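Local coordinates for TCP pilus virulence regulatory protein (Vibrio cholerae, PDB 4MLO) that activates transcription of virulence genes in Vibrio cholerae as a DNA-binding regulator of the AraC family, and holds palmitoleic acid in a pocket, at residues Ser96-Asp101 against Phe151-Glu156; Ser175-Ser180 against Gly193-Asn198; Gln238-Tyr241 against Ser247-Tyr250; Asp167-Glu172 against Lys203-Ser208. All blocks are in the same frame, centred on the assembly; numbering follows the deposited sequence.

Interaction 1. Residues Ser96-Asp101 against Phe151-Glu156; sequences SYILGD and FFSKVE
S153, facing I98 and D101, carries this narrow surface contact between helix 141-159 and the turn that leads from helix 95-98 into helix 102-106, all within the cupin-like part of the chain. Along 151-156, F151 and F152 come first and turn to the interior, where F151 meets W117 edge-to-face and F152 packs on F163. S153 follows, the point of closest approach. Its OG lies beside the backbone N (chi1 -72°), where it bonds to S149 O one helical turn back and also faces the opposite segment. The CG2 methyl of I98 rests 4.0 Å from S153 OG, a simple van der Waals touch. D101 OD2 stops 4.2 Å from S153 OG, and a water bridges the two oxygens, giving one hydrogen to D101 OD2 at 2.6 Å and one to S153 OG at 2.7 Å. Last comes E156, whose carboxylate pairs with R105 and so links helix 141-159 to helix 102-106, the helix that follows the turn. The chemistry makes this a worked example of water mediation: the S153 hydroxyl spends its proton on S149 O, leaving two acceptor oxygens near each other, and a water donating twice reconciles them.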
loop_
_atom_site.group_PDB
_atom_site.type_symbol
_atom_site.label_atom_id
_atom_site.label_comp_id
_atom_site.label_asym_id
_atom_site.label_seq_id
_atom_site.Cartn_x
_atom_site.Cartn_y
_atom_site.Cartn_z
ATOM N N SER A 96 -21.273 4.046 -3.120
ATOM C CA SER A 96 -22.409 4.935 -3.337
ATOM C C SER A 96 -22.030 6.406 -3.239
ATOM O O SER A 96 -22.769 7.259 -3.738
ATOM C CB SER A 96 -23.508 4.632 -2.319
ATOM O OG SER A 96 -23.002 4.723 -0.997
ATOM N N TYR A 97 -20.909 6.727 -2.600
ATOM C CA TYR A 97 -20.545 8.122 -2.409
ATOM C C TYR A 97 -19.811 8.706 -3.604
ATOM O O TYR A 97 -19.732 9.935 -3.723
ATOM C CB TYR A 97 -19.699 8.263 -1.140
ATOM C CG TYR A 97 -20.537 8.067 0.102
ATOM C CD1 TYR A 97 -20.951 6.793 0.482
ATOM C CD2 TYR A 97 -20.952 9.157 0.874
ATOM C CE1 TYR A 97 -21.749 6.606 1.596
ATOM C CE2 TYR A 97 -21.738 8.974 2.000
ATOM C CZ TYR A 97 -22.127 7.697 2.354
ATOM O OH TYR A 97 -22.909 7.510 3.465
ATOM N N ILE A 98 -19.310 7.861 -4.501
ATOM C CA ILE A 98 -18.616 8.320 -5.700
ATOM C C ILE A 98 -19.240 7.800 -6.982
ATOM O O ILE A 98 -18.827 8.237 -8.067
ATOM C CB ILE A 98 -17.118 7.947 -5.658
ATOM C CG1 ILE A 98 -16.928 6.432 -5.476
ATOM C CG2 ILE A 98 -16.424 8.698 -4.511
ATOM C CD1 ILE A 98 -17.014 5.599 -6.744
ATOM N N LEU A 99 -20.201 6.875 -6.906
ATOM C CA LEU A 99 -20.908 6.427 -8.104
ATOM C C LEU A 99 -21.459 7.602 -8.901
ATOM O O LEU A 99 -21.325 7.651 -10.127
ATOM C CB LEU A 99 -22.035 5.464 -7.720
ATOM N N GLY A 100 -22.077 8.567 -8.220
ATOM C CA GLY A 100 -22.593 9.737 -8.912
ATOM C C GLY A 100 -21.541 10.480 -9.707
ATOM O O GLY A 100 -21.882 11.243 -10.615
ATOM N N ASP A 101 -20.265 10.269 -9.391
ATOM C CA ASP A 101 -19.163 10.891 -10.107
ATOM C C ASP A 101 -18.637 10.024 -11.265
ATOM O O ASP A 101 -17.547 10.296 -11.786
ATOM C CB ASP A 101 -18.030 11.211 -9.124
ATOM C CG ASP A 101 -18.438 12.226 -8.061
ATOM O OD1 ASP A 101 -19.176 13.187 -8.393
ATOM O OD2 ASP A 101 -18.012 12.067 -6.891
ATOM N N PHE A 151 -12.042 13.203 0.390
ATOM C CA PHE A 151 -10.580 13.296 0.347
ATOM C C PHE A 151 -10.035 12.655 -0.928
ATOM O O PHE A 151 -9.256 13.266 -1.669
ATOM C CB PHE A 151 -9.986 12.626 1.588
ATOM C CG PHE A 151 -8.529 12.960 1.826
ATOM C CD1 PHE A 151 -8.175 14.009 2.644
ATOM C CD2 PHE A 151 -7.531 12.248 1.207
ATOM C CE1 PHE A 151 -6.839 14.318 2.848
ATOM C CE2 PHE A 151 -6.211 12.565 1.405
ATOM C CZ PHE A 151 -5.874 13.599 2.222
ATOM N N PHE A 152 -10.449 11.423 -1.206
ATOM C CA PHE A 152 -10.015 10.754 -2.423
ATOM C C PHE A 152 -10.481 11.513 -3.654
ATOM O O PHE A 152 -9.746 11.616 -4.640
ATOM C CB PHE A 152 -10.547 9.320 -2.460
ATOM C CG PHE A 152 -10.046 8.434 -1.342
ATOM C CD1 PHE A 152 -8.821 8.660 -0.741
ATOM C CD2 PHE A 152 -10.804 7.357 -0.904
ATOM C CE1 PHE A 152 -8.367 7.849 0.279
ATOM C CE2 PHE A 152 -10.337 6.531 0.130
ATOM C CZ PHE A 152 -9.123 6.776 0.702
ATOM N N SER A 153 -11.708 12.045 -3.624
ATOM C CA SER A 153 -12.193 12.828 -4.757
ATOM C C SER A 153 -11.282 14.020 -5.081
ATOM O O SER A 153 -10.999 14.285 -6.257
ATOM C CB SER A 153 -13.621 13.304 -4.501
ATOM O OG SER A 153 -14.496 12.199 -4.607
ATOM N N LYS A 154 -10.880 14.799 -4.076
ATOM C CA LYS A 154 -10.064 15.971 -4.400
ATOM C C LYS A 154 -8.649 15.573 -4.802
ATOM O O LYS A 154 -8.053 16.236 -5.660
ATOM C CB LYS A 154 -10.067 16.983 -3.253
ATOM C CG LYS A 154 -9.573 16.516 -1.904
ATOM C CD LYS A 154 -9.940 17.564 -0.852
ATOM C CE LYS A 154 -9.393 17.206 0.518
ATOM N NZ LYS A 154 -9.831 18.172 1.576
ATOM N N VAL A 155 -8.108 14.477 -4.254
ATOM C CA VAL A 155 -6.829 13.948 -4.753
ATOM C C VAL A 155 -6.953 13.514 -6.210
ATOM O O VAL A 155 -6.074 13.787 -7.030
ATOM C CB VAL A 155 -6.330 12.793 -3.870
ATOM C CG1 VAL A 155 -5.049 12.191 -4.429
ATOM C CG2 VAL A 155 -6.118 13.289 -2.467
ATOM N N GLU A 156 -8.033 12.802 -6.554
ATOM C CA GLU A 156 -8.201 12.378 -7.939
ATOM C C GLU A 156 -8.312 13.583 -8.869
ATOM O O GLU A 156 -7.749 13.578 -9.968
ATOM C CB GLU A 156 -9.423 11.470 -8.072
ATOM C CG GLU A 156 -9.248 10.089 -7.390
ATOM C CD GLU A 156 -10.401 9.152 -7.668
ATOM O OE1 GLU A 156 -11.503 9.653 -8.018
ATOM O OE2 GLU A 156 -10.204 7.910 -7.556
HETATM O O HOH W 1 -15.466 11.470 -6.969
#

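Interaction 2. Residues Ser175-Ser180 against Gly193-Asn198; sequences SCLVKS and GELRTN
L177 lies against E194 and L195 in a small apolar contact near the protein surface, where helix 170-180 meets the end of helix 188-195. The latter, with helix 199-207, is consistent with the first of the two helix-turn-helix units expected of an AraC-family DNA-binding region. L177 has CG anti to the backbone N (chi1 173°), and its forked end presents both methyls to the glutamate chain, which runs across it at about a right angle. CD2 of L177 is 3.6 Å from E194 CB, while CD1 of L177 is 3.9 Å from E194 CG. The closest approaches use E194 CB and CG; the chain bends at chi2, and its OE1 pairs with R184. L195 adds a methyl contact, its CD2 4.3 Å from CD2 of L177, and W186 also packs on L177. Just beyond, the helix stops in a Schellman motif with R196, at positive phi, as the C-prime residue. The turn is stitched by side chains too: R196 NH1 meets E194 O in the guanidinium plane at 2.8 Å, and T197 OG1 bonds to L195 O at 2.9 Å from above the carbonyl plane.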
loop_
_atom_site.group_PDB
_atom_site.type_symbol
_atom_site.label_atom_id
_atom_site.label_comp_id
_atom_site.label_asym_id
_atom_site.label_seq_id
_atom_site.Cartn_x
_atom_site.Cartn_y
_atom_site.Cartn_z
ATOM N N SER A 175 -4.364 -10.478 -8.716
ATOM C CA SER A 175 -3.949 -10.419 -7.321
ATOM C C SER A 175 -4.910 -11.164 -6.411
ATOM O O SER A 175 -4.491 -11.872 -5.490
ATOM C CB SER A 175 -3.826 -8.960 -6.890
ATOM O OG SER A 175 -2.969 -8.259 -7.782
ATOM N N CYS A 176 -6.223 -10.994 -6.633
ATOM C CA CYS A 176 -7.225 -11.660 -5.809
ATOM C C CYS A 176 -7.106 -13.171 -5.920
ATOM O O CYS A 176 -7.234 -13.909 -4.933
ATOM C CB CYS A 176 -8.606 -11.207 -6.250
ATOM S SG CYS A 176 -9.929 -11.749 -5.224
ATOM N N LEU A 177 -6.888 -13.649 -7.129
ATOM C CA LEU A 177 -6.707 -15.065 -7.350
ATOM C C LEU A 177 -5.493 -15.591 -6.588
ATOM O O LEU A 177 -5.587 -16.585 -5.865
ATOM C CB LEU A 177 -6.576 -15.312 -8.851
ATOM C CG LEU A 177 -6.207 -16.718 -9.279
ATOM C CD1 LEU A 177 -7.388 -17.675 -8.972
ATOM C CD2 LEU A 177 -5.859 -16.762 -10.768
ATOM N N VAL A 178 -4.351 -14.904 -6.695
ATOM C CA VAL A 178 -3.155 -15.380 -6.009
ATOM C C VAL A 178 -3.376 -15.392 -4.501
ATOM O O VAL A 178 -2.961 -16.326 -3.789
ATOM C CB VAL A 178 -1.959 -14.492 -6.406
ATOM C CG1 VAL A 178 -0.726 -14.823 -5.563
ATOM C CG2 VAL A 178 -1.627 -14.675 -7.874
ATOM N N LYS A 179 -4.014 -14.342 -3.989
ATOM C CA LYS A 179 -4.264 -14.202 -2.561
ATOM C C LYS A 179 -5.278 -15.198 -2.047
ATOM O O LYS A 179 -5.362 -15.383 -0.831
ATOM C CB LYS A 179 -4.748 -12.796 -2.245
ATOM C CG LYS A 179 -3.695 -11.736 -2.413
ATOM C CD LYS A 179 -4.075 -10.480 -1.699
ATOM C CE LYS A 179 -5.013 -9.619 -2.476
ATOM N NZ LYS A 179 -5.013 -8.221 -1.925
ATOM N N SER A 180 -6.065 -15.822 -2.934
ATOM C CA SER A 180 -7.006 -16.848 -2.518
ATOM C C SER A 180 -6.337 -18.180 -2.194
ATOM O O SER A 180 -6.967 -19.039 -1.554
ATOM C CB SER A 180 -8.055 -17.042 -3.614
ATOM O OG SER A 180 -7.596 -17.835 -4.714
ATOM N N GLY A 193 -5.856 -19.699 -17.220
ATOM C CA GLY A 193 -6.926 -20.693 -17.104
ATOM C C GLY A 193 -7.997 -20.264 -16.123
ATOM O O GLY A 193 -9.202 -20.379 -16.414
ATOM N N GLU A 194 -7.595 -19.749 -14.955
ATOM C CA GLU A 194 -8.578 -19.360 -13.940
ATOM C C GLU A 194 -9.379 -18.139 -14.365
ATOM O O GLU A 194 -10.583 -18.073 -14.119
ATOM C CB GLU A 194 -7.904 -19.076 -12.598
ATOM C CG GLU A 194 -7.265 -20.276 -11.915
ATOM C CD GLU A 194 -8.245 -21.163 -11.169
ATOM O OE1 GLU A 194 -7.753 -22.053 -10.454
ATOM O OE2 GLU A 194 -9.486 -20.987 -11.300
ATOM N N LEU A 195 -8.742 -17.158 -15.008
ATOM C CA LEU A 195 -9.407 -15.940 -15.416
ATOM C C LEU A 195 -10.054 -16.076 -16.795
ATOM O O LEU A 195 -10.760 -15.147 -17.237
ATOM C CB LEU A 195 -8.409 -14.782 -15.421
ATOM C CG LEU A 195 -7.782 -14.465 -14.064
ATOM C CD1 LEU A 195 -7.012 -13.154 -14.263
ATOM C CD2 LEU A 195 -8.724 -14.311 -12.890
ATOM N N ARG A 196 -9.843 -17.221 -17.455
ATOM C CA ARG A 196 -10.265 -17.432 -18.849
ATOM C C ARG A 196 -9.953 -16.211 -19.709
ATOM O O ARG A 196 -10.806 -15.685 -20.435
ATOM C CB ARG A 196 -11.765 -17.773 -18.936
ATOM C CG ARG A 196 -12.138 -19.154 -18.409
ATOM C CD ARG A 196 -12.178 -19.219 -16.902
ATOM N NE ARG A 196 -12.818 -20.460 -16.463
ATOM C CZ ARG A 196 -12.957 -20.869 -15.212
ATOM N NH1 ARG A 196 -12.444 -20.169 -14.209
ATOM N NH2 ARG A 196 -13.626 -22.005 -14.956
ATOM N N THR A 197 -8.708 -15.730 -19.599
ATOM C CA THR A 197 -8.234 -14.566 -20.337
ATOM C C THR A 197 -6.836 -14.903 -20.822
ATOM O O THR A 197 -6.106 -15.590 -20.103
ATOM C CB THR A 197 -8.205 -13.297 -19.441
ATOM O OG1 THR A 197 -9.484 -13.070 -18.844
ATOM C CG2 THR A 197 -7.832 -12.085 -20.218
ATOM N N ASN A 198 -6.485 -14.489 -22.048
ATOM C CA ASN A 198 -5.208 -14.933 -22.603
ATOM C C ASN A 198 -4.060 -14.035 -22.159
ATOM O O ASN A 198 -4.257 -12.974 -21.559
ATOM C CB ASN A 198 -5.262 -15.056 -24.142
ATOM C CG ASN A 198 -5.529 -13.741 -24.853
ATOM O OD1 ASN A 198 -4.944 -12.706 -24.534
ATOM N ND2 ASN A 198 -6.367 -13.787 -25.896
#

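Interaction 3. Residues Gln238-Tyr241 against Ser247-Tyr250; sequences QIAY and SVSY
A helix-turn-helix unit of the AraC family is built here, with A240 and Y241 of its first helix, 236-242, set against S247 and V248 at the start of its second, 248-259. The small side chain of A240 is consistent with the close approach of the helices: A240 CB sits 4.0 Å from V248 CA and 4.1 Å from V248 CG2, so the alanine methyl lies on backbone as well as side chain. V248 directs CG2 at this seam by placing CG1 anti to its backbone N (chi1 170°). Y241 closes the outer side. Its ring approaches obliquely, with CE1 4.3 Å from V248 CG2 and Y241 OH 3.8 Å from S247 CA. A water lies 2.9 Å from Y241 OH and accepts from V248 N at 3.1 Å, so the amide of the first helical residue, which has no preceding turn to bond to, is satisfied through it. S247 itself is the N-cap, its OG taking the amide of Y250 at 3.2 Å in a fairly straight bond (161°). Beneath the seam, F251 of helix 248-259 packs against A240 and I239. I239 also reaches helix 213-230 through S225 and M229, and Y250 bonds to N218 of that helix, so the long helix 213-230 backs both members of the pair.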
loop_
_atom_site.group_PDB
_atom_site.type_symbol
_atom_site.label_atom_id
_atom_site.label_comp_id
_atom_site.label_asym_id
_atom_site.label_seq_id
_atom_site.Cartn_x
_atom_site.Cartn_y
_atom_site.Cartn_z
ATOM N N GLN A 238 7.782 -20.368 10.595
ATOM C CA GLN A 238 6.362 -20.525 10.305
ATOM C C GLN A 238 5.856 -19.457 9.338
ATOM O O GLN A 238 5.060 -19.740 8.435
ATOM C CB GLN A 238 5.570 -20.502 11.596
ATOM C CG GLN A 238 4.086 -20.749 11.411
ATOM C CD GLN A 238 3.406 -21.128 12.698
ATOM O OE1 GLN A 238 2.851 -22.225 12.831
ATOM N NE2 GLN A 238 3.464 -20.246 13.665
ATOM N N ILE A 239 6.306 -18.213 9.509
ATOM C CA ILE A 239 5.870 -17.128 8.638
ATOM C C ILE A 239 6.275 -17.434 7.202
ATOM O O ILE A 239 5.497 -17.256 6.260
ATOM C CB ILE A 239 6.464 -15.793 9.136
ATOM C CG1 ILE A 239 5.843 -15.404 10.472
ATOM C CG2 ILE A 239 6.286 -14.654 8.118
ATOM C CD1 ILE A 239 6.651 -14.351 11.264
ATOM N N ALA A 240 7.515 -17.868 7.018
ATOM C CA ALA A 240 8.025 -18.132 5.669
ATOM C C ALA A 240 7.168 -19.182 4.981
ATOM O O ALA A 240 6.807 -19.021 3.815
ATOM C CB ALA A 240 9.456 -18.607 5.734
ATOM N N TYR A 241 6.808 -20.241 5.700
ATOM C CA TYR A 241 6.072 -21.346 5.058
ATOM C C TYR A 241 4.599 -20.996 4.877
ATOM O O TYR A 241 4.000 -21.328 3.843
ATOM C CB TYR A 241 6.248 -22.634 5.885
ATOM C CG TYR A 241 7.583 -23.340 5.612
ATOM C CD1 TYR A 241 8.669 -23.175 6.457
ATOM C CD2 TYR A 241 7.782 -24.077 4.449
ATOM C CE1 TYR A 241 9.890 -23.776 6.183
ATOM C CE2 TYR A 241 8.994 -24.683 4.165
ATOM C CZ TYR A 241 10.060 -24.529 5.028
ATOM O OH TYR A 241 11.280 -25.118 4.754
ATOM N N SER A 247 11.367 -21.996 1.361
ATOM C CA SER A 247 12.253 -22.188 2.499
ATOM C C SER A 247 12.393 -20.842 3.199
ATOM O O SER A 247 12.015 -19.802 2.656
ATOM C CB SER A 247 13.636 -22.674 2.094
ATOM O OG SER A 247 14.255 -21.673 1.326
ATOM N N VAL A 248 12.947 -20.891 4.425
ATOM C CA VAL A 248 13.264 -19.682 5.187
ATOM C C VAL A 248 14.305 -18.839 4.477
ATOM O O VAL A 248 14.216 -17.601 4.455
ATOM C CB VAL A 248 13.734 -20.054 6.600
ATOM C CG1 VAL A 248 14.293 -18.816 7.316
ATOM C CG2 VAL A 248 12.574 -20.638 7.349
ATOM N N SER A 249 15.291 -19.477 3.870
ATOM C CA SER A 249 16.339 -18.721 3.197
ATOM C C SER A 249 15.777 -17.950 2.013
ATOM O O SER A 249 16.150 -16.804 1.772
ATOM C CB SER A 249 17.462 -19.662 2.757
ATOM O OG SER A 249 18.141 -20.180 3.885
ATOM N N TYR A 250 14.860 -18.556 1.273
ATOM C CA TYR A 250 14.248 -17.873 0.139
ATOM C C TYR A 250 13.439 -16.676 0.611
ATOM O O TYR A 250 13.581 -15.565 0.090
ATOM C CB TYR A 250 13.370 -18.876 -0.613
ATOM C CG TYR A 250 12.955 -18.454 -1.996
ATOM C CD1 TYR A 250 13.402 -19.145 -3.114
ATOM C CD2 TYR A 250 12.086 -17.409 -2.196
ATOM C CE1 TYR A 250 13.015 -18.758 -4.392
ATOM C CE2 TYR A 250 11.712 -17.006 -3.485
ATOM C CZ TYR A 250 12.175 -17.679 -4.553
ATOM O OH TYR A 250 11.793 -17.265 -5.799
HETATM O O HOH W 2 13.521 -23.629 5.839
#

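Interaction 4. Residues Asp167-Glu172 against Lys203-Ser208; sequences DLDAME and KKELES
E205 bends over the first turn of helix 170-180, its carboxylate lying against A170 and M171 while D169 stands close by. The bend at chi2 (-50°) folds the glutamate so that OE2 comes 3.5 Å from A170 CB and OE1 comes 3.7 Å from M171 CB. M171 and E205 run past each other in opposite directions: SD of M171 passes E205 CB at 4.1 Å, and the side chain also packs on L216, whereas the glutamate ends at the solvated side. D169 turns its CG anti to the backbone N (chi1 -178°), which lets OD2 cap the helix through a weak, bent bond from M171 N at 2.8 Å and a longer, weak one from E172 N. The two acids therefore stand near each other, D169 OD2 being 4.5 Å from E205 OE1. Two waters bridge the pair and probably ease the repulsion. One donates to D169 OD1 at 2.7 Å and to E205 OE1 at 2.9 Å; the other donates to E205 OE2 and weakly to D169 OD1. R209 completes the arrangement with a salt bridge to E205 OE1, and its positive charge, together with the nearby helix start, probably offsets the proximity of like charges. The whole is characteristic of an N-capped helix start, here packed on helix 199-207 of what is probably the first helix-turn-helix unit of the DNA-binding region.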
loop_
_atom_site.group_PDB
_atom_site.type_symbol
_atom_site.label_atom_id
_atom_site.label_comp_id
_atom_site.label_asym_id
_atom_site.label_seq_id
_atom_site.Cartn_x
_atom_site.Cartn_y
_atom_site.Cartn_z
ATOM N N ASP A 167 -13.743 -2.203 -9.760
ATOM C CA ASP A 167 -13.784 -3.570 -9.240
ATOM C C ASP A 167 -13.368 -4.610 -10.276
ATOM O O ASP A 167 -12.916 -5.694 -9.903
ATOM C CB ASP A 167 -15.196 -3.908 -8.749
ATOM C CG ASP A 167 -15.587 -3.142 -7.514
ATOM O OD1 ASP A 167 -15.012 -3.414 -6.437
ATOM O OD2 ASP A 167 -16.493 -2.286 -7.620
ATOM N N LEU A 168 -13.511 -4.305 -11.560
ATOM C CA LEU A 168 -13.293 -5.262 -12.633
ATOM C C LEU A 168 -11.870 -5.254 -13.186
ATOM O O LEU A 168 -11.595 -5.973 -14.139
ATOM C CB LEU A 168 -14.279 -4.984 -13.773
ATOM N N ASP A 169 -10.968 -4.458 -12.617
ATOM C CA ASP A 169 -9.623 -4.314 -13.154
ATOM C C ASP A 169 -8.913 -5.664 -13.194
ATOM O O ASP A 169 -9.020 -6.460 -12.253
ATOM C CB ASP A 169 -8.860 -3.349 -12.249
ATOM C CG ASP A 169 -7.460 -3.087 -12.727
ATOM O OD1 ASP A 169 -7.269 -2.213 -13.584
ATOM O OD2 ASP A 169 -6.551 -3.772 -12.227
ATOM N N ALA A 170 -8.158 -5.906 -14.272
ATOM C CA ALA A 170 -7.495 -7.201 -14.456
ATOM C C ALA A 170 -6.401 -7.442 -13.423
ATOM O O ALA A 170 -6.166 -8.590 -13.027
ATOM C CB ALA A 170 -6.888 -7.312 -15.844
ATOM N N MET A 171 -5.730 -6.386 -12.948
ATOM C CA MET A 171 -4.723 -6.613 -11.927
ATOM C C MET A 171 -5.355 -7.081 -10.635
ATOM O O MET A 171 -4.797 -7.936 -9.931
ATOM C CB MET A 171 -3.897 -5.356 -11.665
ATOM C CG MET A 171 -2.753 -5.582 -10.672
ATOM S SD MET A 171 -1.453 -6.720 -11.268
ATOM C CE MET A 171 -0.377 -6.733 -9.826
ATOM N N GLU A 172 -6.508 -6.514 -10.289
ATOM C CA GLU A 172 -7.220 -6.974 -9.098
ATOM C C GLU A 172 -7.651 -8.429 -9.271
ATOM O O GLU A 172 -7.585 -9.218 -8.326
ATOM C CB GLU A 172 -8.408 -6.051 -8.819
ATOM C CG GLU A 172 -9.425 -6.609 -7.843
ATOM C CD GLU A 172 -8.929 -6.726 -6.428
ATOM O OE1 GLU A 172 -7.896 -6.108 -6.079
ATOM O OE2 GLU A 172 -9.599 -7.446 -5.655
ATOM N N LYS A 203 -0.758 -9.880 -19.770
ATOM C CA LYS A 203 0.658 -9.601 -19.510
ATOM C C LYS A 203 0.896 -8.122 -19.322
ATOM O O LYS A 203 1.871 -7.741 -18.655
ATOM C CB LYS A 203 1.544 -10.109 -20.642
ATOM C CG LYS A 203 1.361 -9.412 -21.986
ATOM C CD LYS A 203 2.161 -10.083 -23.128
ATOM C CE LYS A 203 2.072 -9.321 -24.428
ATOM N NZ LYS A 203 2.720 -10.086 -25.561
ATOM N N LYS A 204 0.026 -7.271 -19.878
ATOM C CA LYS A 204 0.264 -5.840 -19.728
ATOM C C LYS A 204 0.173 -5.420 -18.267
ATOM O O LYS A 204 0.801 -4.437 -17.861
ATOM C CB LYS A 204 -0.705 -5.033 -20.594
ATOM C CG LYS A 204 -2.106 -4.890 -20.093
ATOM C CD LYS A 204 -2.856 -3.868 -20.967
ATOM C CE LYS A 204 -4.344 -4.098 -20.938
ATOM N NZ LYS A 204 -4.688 -5.405 -21.580
ATOM N N GLU A 205 -0.564 -6.165 -17.444
ATOM C CA GLU A 205 -0.657 -5.813 -16.026
ATOM C C GLU A 205 0.690 -5.918 -15.346
ATOM O O GLU A 205 1.032 -5.091 -14.485
ATOM C CB GLU A 205 -1.655 -6.711 -15.320
ATOM C CG GLU A 205 -3.093 -6.648 -15.869
ATOM C CD GLU A 205 -3.636 -5.258 -16.014
ATOM O OE1 GLU A 205 -3.264 -4.382 -15.199
ATOM O OE2 GLU A 205 -4.436 -5.022 -16.963
ATOM N N LEU A 206 1.474 -6.911 -15.726
ATOM C CA LEU A 206 2.816 -7.067 -15.153
ATOM C C LEU A 206 3.813 -6.143 -15.824
ATOM O O LEU A 206 4.647 -5.508 -15.145
ATOM C CB LEU A 206 3.263 -8.522 -15.292
ATOM C CG LEU A 206 2.687 -9.472 -14.216
ATOM C CD1 LEU A 206 1.207 -9.739 -14.427
ATOM C CD2 LEU A 206 3.418 -10.777 -14.143
ATOM N N GLU A 207 3.756 -6.069 -17.156
ATOM C CA GLU A 207 4.689 -5.242 -17.921
ATOM C C GLU A 207 4.642 -3.794 -17.477
ATOM O O GLU A 207 5.693 -3.158 -17.315
ATOM C CB GLU A 207 4.361 -5.330 -19.404
ATOM C CG GLU A 207 4.785 -6.635 -20.045
ATOM C CD GLU A 207 4.322 -6.778 -21.495
ATOM O OE1 GLU A 207 3.557 -5.912 -21.979
ATOM O OE2 GLU A 207 4.731 -7.782 -22.120
ATOM N N SER A 208 3.440 -3.255 -17.270
ATOM C CA SER A 208 3.272 -1.849 -16.916
ATOM C C SER A 208 3.732 -1.575 -15.495
ATOM O O SER A 208 4.031 -0.429 -15.156
ATOM C CB SER A 208 1.807 -1.438 -17.075
ATOM O OG SER A 208 0.986 -2.037 -16.063
HETATM O O HOH W 3 -4.557 -2.221 -13.848
HETATM O O HOH W 4 -6.411 -2.942 -16.795
#

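How the interactions relate
From the N terminus, interaction 1 closes first, joining helix 95-98 and its following turn to helix 141-159 across about fifty residues of the cupin-like region. The chain then enters helix 170-180, which serves two contacts in turn. Interaction 4 brings its start to helix 199-207, and within the loop so formed interaction 2 brings its later turns to helix 188-195, the two centres about 11 Å apart. Helix 170-180 thus touches both 188-195 and 199-207. Interaction 3 comes last, a short local closure between helices 236-242 and 248-259, its centre about 41 Å from that of interaction 1. None of the four contacts cross along the chain.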